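Long-range contacts in phosphoserine aminotransferase (Bacillus circulans, PDB 2C0R), which catalyses the reversible pyridoxal phosphate-dependent transamination that makes phosphoserine and phosphohydroxythreonine from glutamate and the matching 2-oxo acids, for serine and pyridoxine biosynthesis: residues Gly284-Cys289 and Ile300-Ala305; Tyr6-Gly11 and Glu345-Leu350; Lys69-Gln74 and Thr229-Asn234. The protein carries 1 engineered substitution. All coordinates share one frame; numbering follows the deposited sequence.

Contact 1: Gly284-Cys289 and Ile300-Ala305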
# COMPACT_ATOMS: atom_id res chain seq x y z
N GLY A 284 15.90 40.20 7.40
CA GLY A 284 15.38 39.62 8.63
C GLY A 284 13.91 39.31 8.52
O GLY A 284 13.29 38.83 9.48
N PHE A 285 13.31 39.57 7.35
CA PHE A 285 11.86 39.32 7.24
C PHE A 285 11.52 37.83 7.21
O PHE A 285 10.47 37.43 7.71
CB PHE A 285 11.34 39.97 5.97
CG PHE A 285 9.83 39.91 5.81
CD1 PHE A 285 8.98 40.84 6.40
CD2 PHE A 285 9.24 38.88 5.08
CE1 PHE A 285 7.60 40.77 6.27
CE2 PHE A 285 7.87 38.84 4.93
CZ PHE A 285 7.02 39.76 5.49
N TYR A 286 12.39 37.05 6.60
CA TYR A 286 12.33 35.60 6.58
C TYR A 286 13.52 35.07 7.40
O TYR A 286 14.62 35.59 7.24
CB TYR A 286 12.42 34.98 5.18
CG TYR A 286 11.25 35.43 4.30
CD1 TYR A 286 11.52 36.21 3.18
CD2 TYR A 286 9.93 35.09 4.60
CE1 TYR A 286 10.49 36.64 2.37
CE2 TYR A 286 8.90 35.54 3.79
CZ TYR A 286 9.21 36.32 2.67
OH TYR A 286 8.22 36.78 1.84
N ARG A 287 13.35 34.08 8.24
CA ARG A 287 14.44 33.49 8.99
C ARG A 287 14.39 31.97 8.83
O ARG A 287 13.29 31.38 8.90
CB ARG A 287 14.35 33.73 10.48
CG ARG A 287 14.43 35.13 11.01
CD ARG A 287 13.96 35.35 12.43
NE ARG A 287 13.29 34.30 13.18
CZ ARG A 287 12.00 34.30 13.54
NH1 ARG A 287 11.17 35.28 13.22
NH2 ARG A 287 11.53 33.27 14.23
N GLY A 288 15.54 31.36 8.67
CA GLY A 288 15.52 29.89 8.58
C GLY A 288 15.23 29.23 9.93
O GLY A 288 15.30 29.89 10.97
N CYS A 289 14.93 27.93 10.00
CA CYS A 289 14.53 27.20 11.21
C CYS A 289 15.48 26.13 11.74
O CYS A 289 15.21 25.39 12.77
CB CYS A 289 13.19 26.47 10.94
SG CYS A 289 11.89 27.72 10.97
N ILE A 300 12.82 23.12 2.90
CA ILE A 300 13.37 24.37 3.42
C ILE A 300 12.37 25.02 4.35
O ILE A 300 11.27 25.37 3.97
CB ILE A 300 13.69 25.29 2.25
CG1 ILE A 300 14.73 24.65 1.34
CG2 ILE A 300 14.07 26.66 2.77
CD1 ILE A 300 15.19 25.56 0.22
N THR A 301 12.80 25.15 5.60
CA THR A 301 11.85 25.67 6.59
C THR A 301 12.27 27.07 6.99
O THR A 301 13.46 27.41 7.08
CB THR A 301 11.80 24.73 7.80
OG1 THR A 301 13.16 24.51 8.23
CG2 THR A 301 11.20 23.37 7.38
N PHE A 302 11.25 27.90 7.17
CA PHE A 302 11.53 29.29 7.54
C PHE A 302 10.32 29.90 8.24
O PHE A 302 9.22 29.35 8.22
CB PHE A 302 11.96 30.11 6.31
CG PHE A 302 10.99 30.18 5.15
CD1 PHE A 302 10.31 31.36 4.93
CD2 PHE A 302 10.76 29.11 4.32
CE1 PHE A 302 9.42 31.47 3.87
CE2 PHE A 302 9.88 29.21 3.25
CZ PHE A 302 9.19 30.41 3.03
N ARG A 303 10.61 31.05 8.89
CA ARG A 303 9.59 31.68 9.69
C ARG A 303 9.53 33.18 9.36
O ARG A 303 10.52 33.76 8.90
CB ARG A 303 9.90 31.62 11.19
CG ARG A 303 10.28 30.34 11.84
CD ARG A 303 10.50 30.61 13.32
NE ARG A 303 10.47 29.40 14.11
CZ ARG A 303 9.66 28.37 14.27
NH1 ARG A 303 8.52 28.21 13.62
NH2 ARG A 303 10.01 27.43 15.15
N LEU A 304 8.35 33.73 9.64
CA LEU A 304 8.21 35.19 9.63
C LEU A 304 8.10 35.67 11.07
O LEU A 304 8.28 34.87 11.98
CB LEU A 304 6.98 35.60 8.83
CG LEU A 304 7.10 35.48 7.31
CD1 LEU A 304 7.27 34.05 6.85
CD2 LEU A 304 5.83 36.09 6.73
N ALA A 305 7.82 36.95 11.30
CA ALA A 305 7.94 37.56 12.62
C ALA A 305 6.82 37.09 13.53
O ALA A 305 6.95 37.13 14.76
CB ALA A 305 7.91 39.07 12.50
O HOH W 1 8.49 38.63 9.00
O HOH W 2 15.81 26.46 7.53
O HOH W 3 13.05 26.12 15.01
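The ring of Phe-302 turns its edge toward the face of Tyr-286 in an offset edge-to-face pair, with centroids 5.6 Å apart and planes at 83°. Leu-304 CD1 comes in at the edge of the same tyrosine ring, 3.6 Å from Tyr-286 CD2, and Phe-285 CD2 sits over the centre of one of its faces. The other methyl, Leu-304 CD2, reaches the Phe-285 ring. On the opposite side of the sheet, the Arg-287 guanidinium has Arg-303 CB over one face and Ala-305 CA at its edge. Cys-289 SG lies over one face of the Arg-303 guanidinium. A bend at chi3 (-8°) turns Arg-287 toward the end of the neighbouring strand, where NH1 makes a weak hydrogen bond to Leu-304 O just beyond it. The backbones form an antiparallel hairpin: Arg-287 and Arg-303 are its hydrogen-bonded pair, and the shorter bond, Arg-303 N to Arg-287 O, is 2.7 Å. Water bridges Phe-285 O to Ala-305 N. The hairpin supplies two strands of a three-stranded antiparallel sheet, 299-303 being the middle one with 334-337 on its far side; Phe-302 packs on Ile-279 of helix 260-280, while Phe-285, Tyr-286 and Leu-304 meet Phe-357 of helix 344-361.

Contact 2: Tyr6-Gly11 and Glu345-Leu350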
# COMPACT_ATOMS: atom_id res chain seq x y z
N TYR A 6 2.03 25.42 -8.51
CA TYR A 6 3.35 25.49 -7.90
C TYR A 6 3.28 24.66 -6.63
O TYR A 6 2.93 25.16 -5.55
CB TYR A 6 3.67 26.93 -7.55
CG TYR A 6 3.79 27.83 -8.76
CD1 TYR A 6 3.18 29.09 -8.69
CD2 TYR A 6 4.51 27.47 -9.89
CE1 TYR A 6 3.25 29.98 -9.74
CE2 TYR A 6 4.57 28.36 -10.95
CZ TYR A 6 3.95 29.59 -10.87
OH TYR A 6 4.04 30.47 -11.93
N ASN A 7 3.60 23.39 -6.80
CA ASN A 7 3.33 22.39 -5.76
C ASN A 7 4.52 22.17 -4.86
O ASN A 7 5.49 21.57 -5.32
CB ASN A 7 2.97 21.08 -6.46
CG ASN A 7 2.51 20.02 -5.46
OD1 ASN A 7 2.44 20.32 -4.27
ND2 ASN A 7 2.25 18.83 -6.00
N PHE A 8 4.41 22.67 -3.62
CA PHE A 8 5.43 22.50 -2.60
C PHE A 8 4.98 21.55 -1.50
O PHE A 8 5.52 21.56 -0.41
CB PHE A 8 5.81 23.86 -2.01
CG PHE A 8 6.66 24.67 -2.99
CD1 PHE A 8 6.00 25.55 -3.83
CD2 PHE A 8 8.03 24.54 -3.06
CE1 PHE A 8 6.73 26.30 -4.74
CE2 PHE A 8 8.77 25.29 -3.97
CZ PHE A 8 8.11 26.18 -4.81
N ASN A 9 4.04 20.67 -1.80
CA ASN A 9 3.58 19.69 -0.86
C ASN A 9 4.75 18.81 -0.38
O ASN A 9 5.68 18.49 -1.13
CB ASN A 9 2.58 18.74 -1.51
CG ASN A 9 1.17 19.27 -1.51
OD1 ASN A 9 0.38 18.97 -2.41
ND2 ASN A 9 0.82 20.03 -0.50
N ALA A 10 4.64 18.40 0.88
CA ALA A 10 5.70 17.71 1.61
C ALA A 10 5.56 16.21 1.50
O ALA A 10 6.46 15.52 1.95
CB ALA A 10 5.68 18.13 3.08
N GLY A 11 4.49 15.65 0.92
CA GLY A 11 4.38 14.17 0.99
C GLY A 11 2.91 13.78 1.08
O GLY A 11 2.39 14.11 2.17
N GLU A 345 11.30 26.24 -12.02
CA GLU A 345 10.34 27.33 -12.22
C GLU A 345 9.39 27.50 -11.03
O GLU A 345 8.97 28.65 -10.75
CB GLU A 345 9.60 27.07 -13.54
CG GLU A 345 10.55 27.21 -14.72
CD GLU A 345 11.47 26.02 -14.98
OE1 GLU A 345 11.29 24.95 -14.34
OE2 GLU A 345 12.42 26.14 -15.80
N SER A 346 9.03 26.42 -10.32
CA SER A 346 8.21 26.63 -9.12
C SER A 346 8.97 27.43 -8.06
O SER A 346 8.43 28.28 -7.34
CB SER A 346 7.81 25.29 -8.49
OG SER A 346 6.81 24.67 -9.29
N CYS A 347 10.28 27.13 -7.98
CA CYS A 347 11.12 27.81 -7.00
C CYS A 347 11.32 29.28 -7.38
O CYS A 347 11.32 30.16 -6.55
CB CYS A 347 12.46 27.08 -6.94
SG CYS A 347 12.20 25.40 -6.29
N GLU A 348 11.50 29.58 -8.66
CA GLU A 348 11.58 30.99 -9.09
C GLU A 348 10.31 31.73 -8.77
O GLU A 348 10.31 32.87 -8.29
CB GLU A 348 11.80 31.04 -10.60
CG GLU A 348 13.17 30.60 -11.05
CD GLU A 348 13.27 30.68 -12.57
OE1 GLU A 348 12.50 29.96 -13.23
OE2 GLU A 348 14.12 31.44 -13.10
N ALA A 349 9.17 31.06 -9.02
CA ALA A 349 7.91 31.71 -8.67
C ALA A 349 7.80 31.96 -7.19
O ALA A 349 7.37 33.04 -6.76
CB ALA A 349 6.74 30.87 -9.19
N LEU A 350 8.23 31.00 -6.37
CA LEU A 350 8.15 31.18 -4.93
C LEU A 350 8.99 32.36 -4.47
O LEU A 350 8.57 33.20 -3.64
CB LEU A 350 8.63 29.88 -4.23
CG LEU A 350 8.76 30.02 -2.71
CD1 LEU A 350 7.45 30.39 -2.07
CD2 LEU A 350 9.37 28.74 -2.12
O HOH W 4 6.09 22.25 -8.04
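Tyr-6 and Phe-8 both carry CG anti to the carbonyl carbon (chi1 -65° and -74°), which sends both rings toward the helix. Leu-350, with CG anti to its own N (chi1 173°), brings CD2 over one face of Phe-8 in a CH-pi contact, 4.2 Å from CD2 to the ring centroid. Ala-349 CB does the same to Tyr-6 more closely, lying over the face 3.6 Å from the centroid. The edge of Phe-8 faces the helix backbone: CZ lies 3.3 Å from Ser-346 O, in the ring plane, although that oxygen already accepts the helical bond from Leu-350 N. Cys-347 SG adds a sulfur-aromatic contact at the Phe-8 edge. The strand 6-7 here pairs in parallel with 322-323, and the C-terminal helix 344-361 lies against this small sheet; Phe-322 touches Tyr-6, Phe-8, Ala-349 and Leu-350. At the end of the strand, Asn-7 OD1 accepts from Asn-9 N at 3.0 Å, an Asx turn, while Asn-7 ND2 bonds to Glu-39 O of the second subunit. One water joins the two segments, donating to Asn-7 O and lying 2.8 Å from Ser-346 OG.

Contact 3: Lys69-Gln74 and Thr229-Asn234; sequences KVLFIQ and TYVKNN
Ile-73 and Tyr-230 cross at about a right angle, the isoleucine lying over one face of the phenol ring. Its CG1 stands 3.9 Å from the ring centroid and only 16° off the normal, a CH-pi contact, while the CG2 branch, anti to the backbone N, runs on to the far end of the ring and touches CZ and OH. Leu-71 also meets Tyr-230 nearly at right angles, but nearer the helix backbone: both of its methyls rest against the tyrosine CB, with CD1 and CD2 each 3.9 Å from that atom. From there CD2 continues to Val-231 CG2, against which the leucine lies obliquely. Leucine and isoleucine thus line successive parts of the tyrosine, from its CB to its hydroxyl.

At the other end of the strand Lys-69 crosses Asn-234 at about a right angle. Its chain kinks at chi2 (71°), and NZ donates to Asn-234 OD1 at 3.0 Å, coming from well above the amide plane, 58° out of it. Asn-234, at positive phi, is the C-prime residue of the Schellman motif that ends helix 227-232. Water links OD1 to Val-70 O, and a second water joins Tyr-230 OH to Gln-74 N.

The polar ends are tied beyond the two segments as well. Gln-55 of helix 45-61 accepts from Lys-69 NZ and donates to Asn-234 OD1, and Tyr-230 OH bonds to Met-224 O. Three donors, Lys-69, Gln-55 and a water, therefore converge on Asn-234 OD1, which should fix the rotation of its amide; the lysine charge would probably polarise that carbonyl further. An apolar middle with hydrogen-bonded ends holds the helix end to strand 68-73, with the Tyr-230 side chain about 5 Å from that of Asn-238, which binds pyridoxal phosphate.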
# COMPACT_ATOMS: atom_id res chain seq x y z
N LYS A 69 19.42 -6.20 -1.60
CA LYS A 69 18.16 -6.49 -2.28
C LYS A 69 17.23 -5.29 -2.14
O LYS A 69 17.11 -4.74 -1.04
CB LYS A 69 17.51 -7.73 -1.67
CG LYS A 69 16.26 -8.18 -2.41
CD LYS A 69 16.52 -8.79 -3.78
CE LYS A 69 15.15 -9.18 -4.34
NZ LYS A 69 15.20 -9.50 -5.79
N VAL A 70 16.58 -4.93 -3.23
CA VAL A 70 15.53 -3.91 -3.18
C VAL A 70 14.20 -4.62 -2.90
O VAL A 70 13.79 -5.47 -3.68
CB VAL A 70 15.47 -3.11 -4.48
CG1 VAL A 70 14.33 -2.11 -4.46
CG2 VAL A 70 16.81 -2.45 -4.76
N LEU A 71 13.58 -4.25 -1.78
CA LEU A 71 12.28 -4.74 -1.43
C LEU A 71 11.23 -3.65 -1.60
O LEU A 71 11.53 -2.49 -1.38
CB LEU A 71 12.28 -5.20 0.06
CG LEU A 71 13.41 -6.14 0.43
CD1 LEU A 71 13.34 -6.42 1.94
CD2 LEU A 71 13.41 -7.43 -0.37
N PHE A 72 10.02 -4.07 -1.91
CA PHE A 72 8.88 -3.17 -1.94
C PHE A 72 7.91 -3.66 -0.87
O PHE A 72 7.39 -4.79 -0.99
CB PHE A 72 8.22 -3.17 -3.30
CG PHE A 72 9.15 -2.72 -4.42
CD1 PHE A 72 9.42 -3.56 -5.49
CD2 PHE A 72 9.73 -1.46 -4.32
CE1 PHE A 72 10.27 -3.21 -6.52
CE2 PHE A 72 10.60 -1.13 -5.33
CZ PHE A 72 10.90 -1.98 -6.39
N ILE A 73 7.71 -2.84 0.13
CA ILE A 73 6.90 -3.20 1.30
C ILE A 73 5.78 -2.20 1.46
O ILE A 73 6.03 -1.00 1.25
CB ILE A 73 7.78 -3.29 2.55
CG1 ILE A 73 8.99 -4.18 2.27
CG2 ILE A 73 6.95 -3.72 3.73
CD1 ILE A 73 9.94 -4.47 3.43
N GLN A 74 4.59 -2.64 1.83
CA GLN A 74 3.51 -1.70 2.10
C GLN A 74 3.66 -1.20 3.53
O GLN A 74 4.41 -1.75 4.34
CB GLN A 74 2.14 -2.35 1.85
CG GLN A 74 1.94 -2.83 0.42
CD GLN A 74 0.59 -3.45 0.22
OE1 GLN A 74 -0.39 -2.81 0.53
NE2 GLN A 74 0.54 -4.70 -0.29
N THR A 229 10.61 -12.78 4.42
CA THR A 229 9.40 -12.99 3.56
C THR A 229 9.53 -12.24 2.26
O THR A 229 9.10 -12.70 1.20
CB THR A 229 8.15 -12.49 4.30
OG1 THR A 229 8.05 -13.31 5.46
CG2 THR A 229 6.89 -12.59 3.41
N TYR A 230 10.03 -10.99 2.32
CA TYR A 230 10.18 -10.16 1.11
C TYR A 230 11.39 -10.62 0.33
O TYR A 230 11.29 -10.69 -0.91
CB TYR A 230 10.24 -8.67 1.47
CG TYR A 230 8.96 -8.26 2.17
CD1 TYR A 230 8.76 -8.39 3.52
CD2 TYR A 230 7.92 -7.73 1.41
CE1 TYR A 230 7.59 -8.01 4.14
CE2 TYR A 230 6.71 -7.35 2.01
CZ TYR A 230 6.57 -7.50 3.36
OH TYR A 230 5.38 -7.12 3.97
N VAL A 231 12.51 -10.96 1.01
CA VAL A 231 13.68 -11.34 0.26
C VAL A 231 13.43 -12.64 -0.49
O VAL A 231 13.65 -12.74 -1.68
CB VAL A 231 14.91 -11.47 1.16
CG1 VAL A 231 16.08 -12.03 0.35
CG2 VAL A 231 15.24 -10.12 1.81
N LYS A 232 12.95 -13.65 0.22
CA LYS A 232 12.83 -14.99 -0.35
C LYS A 232 11.78 -15.04 -1.44
O LYS A 232 11.84 -15.90 -2.29
CB LYS A 232 12.47 -15.99 0.77
CG LYS A 232 13.65 -16.11 1.74
CD LYS A 232 13.35 -17.09 2.87
CE LYS A 232 14.69 -17.60 3.43
NZ LYS A 232 15.73 -16.60 2.95
N ASN A 233 10.82 -14.12 -1.40
CA ASN A 233 9.73 -14.12 -2.36
C ASN A 233 9.78 -12.92 -3.30
O ASN A 233 8.81 -12.64 -4.01
CB ASN A 233 8.38 -14.10 -1.66
CG ASN A 233 8.20 -15.35 -0.79
OD1 ASN A 233 8.35 -15.33 0.43
ND2 ASN A 233 7.88 -16.39 -1.53
N ASN A 234 10.89 -12.21 -3.31
CA ASN A 234 11.03 -11.04 -4.19
C ASN A 234 9.88 -10.06 -4.05
O ASN A 234 9.43 -9.51 -5.09
CB ASN A 234 11.19 -11.50 -5.64
CG ASN A 234 11.62 -10.39 -6.57
OD1 ASN A 234 12.27 -9.39 -6.16
ND2 ASN A 234 11.28 -10.54 -7.87
O HOH W 5 11.98 -7.57 -3.87
O HOH W 6 3.84 -5.28 2.35

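Along the chain, contact 2 closes the outermost loop of the three: it joins residues 6-11 near the N-terminus to the final helix, and contacts 3 and 1 follow one another inside it. Contacts 1 and 2 lie on the same side of the chain's centre, with centres 17 Å apart and nearest atoms about 5 Å apart; both use helices 260-280 and 344-361, and strand 334-337 borders both. Contact 3 lies on the opposite side, 42 Å from contact 1 and 34 Å from contact 2 between centres. The chain's two ends thus meet in one region, while contact 3 lies on the large mixed sheet, at its outermost strand within this chain, with the Tyr-230 side chain about 9 Å from a bound pyridoxal phosphate.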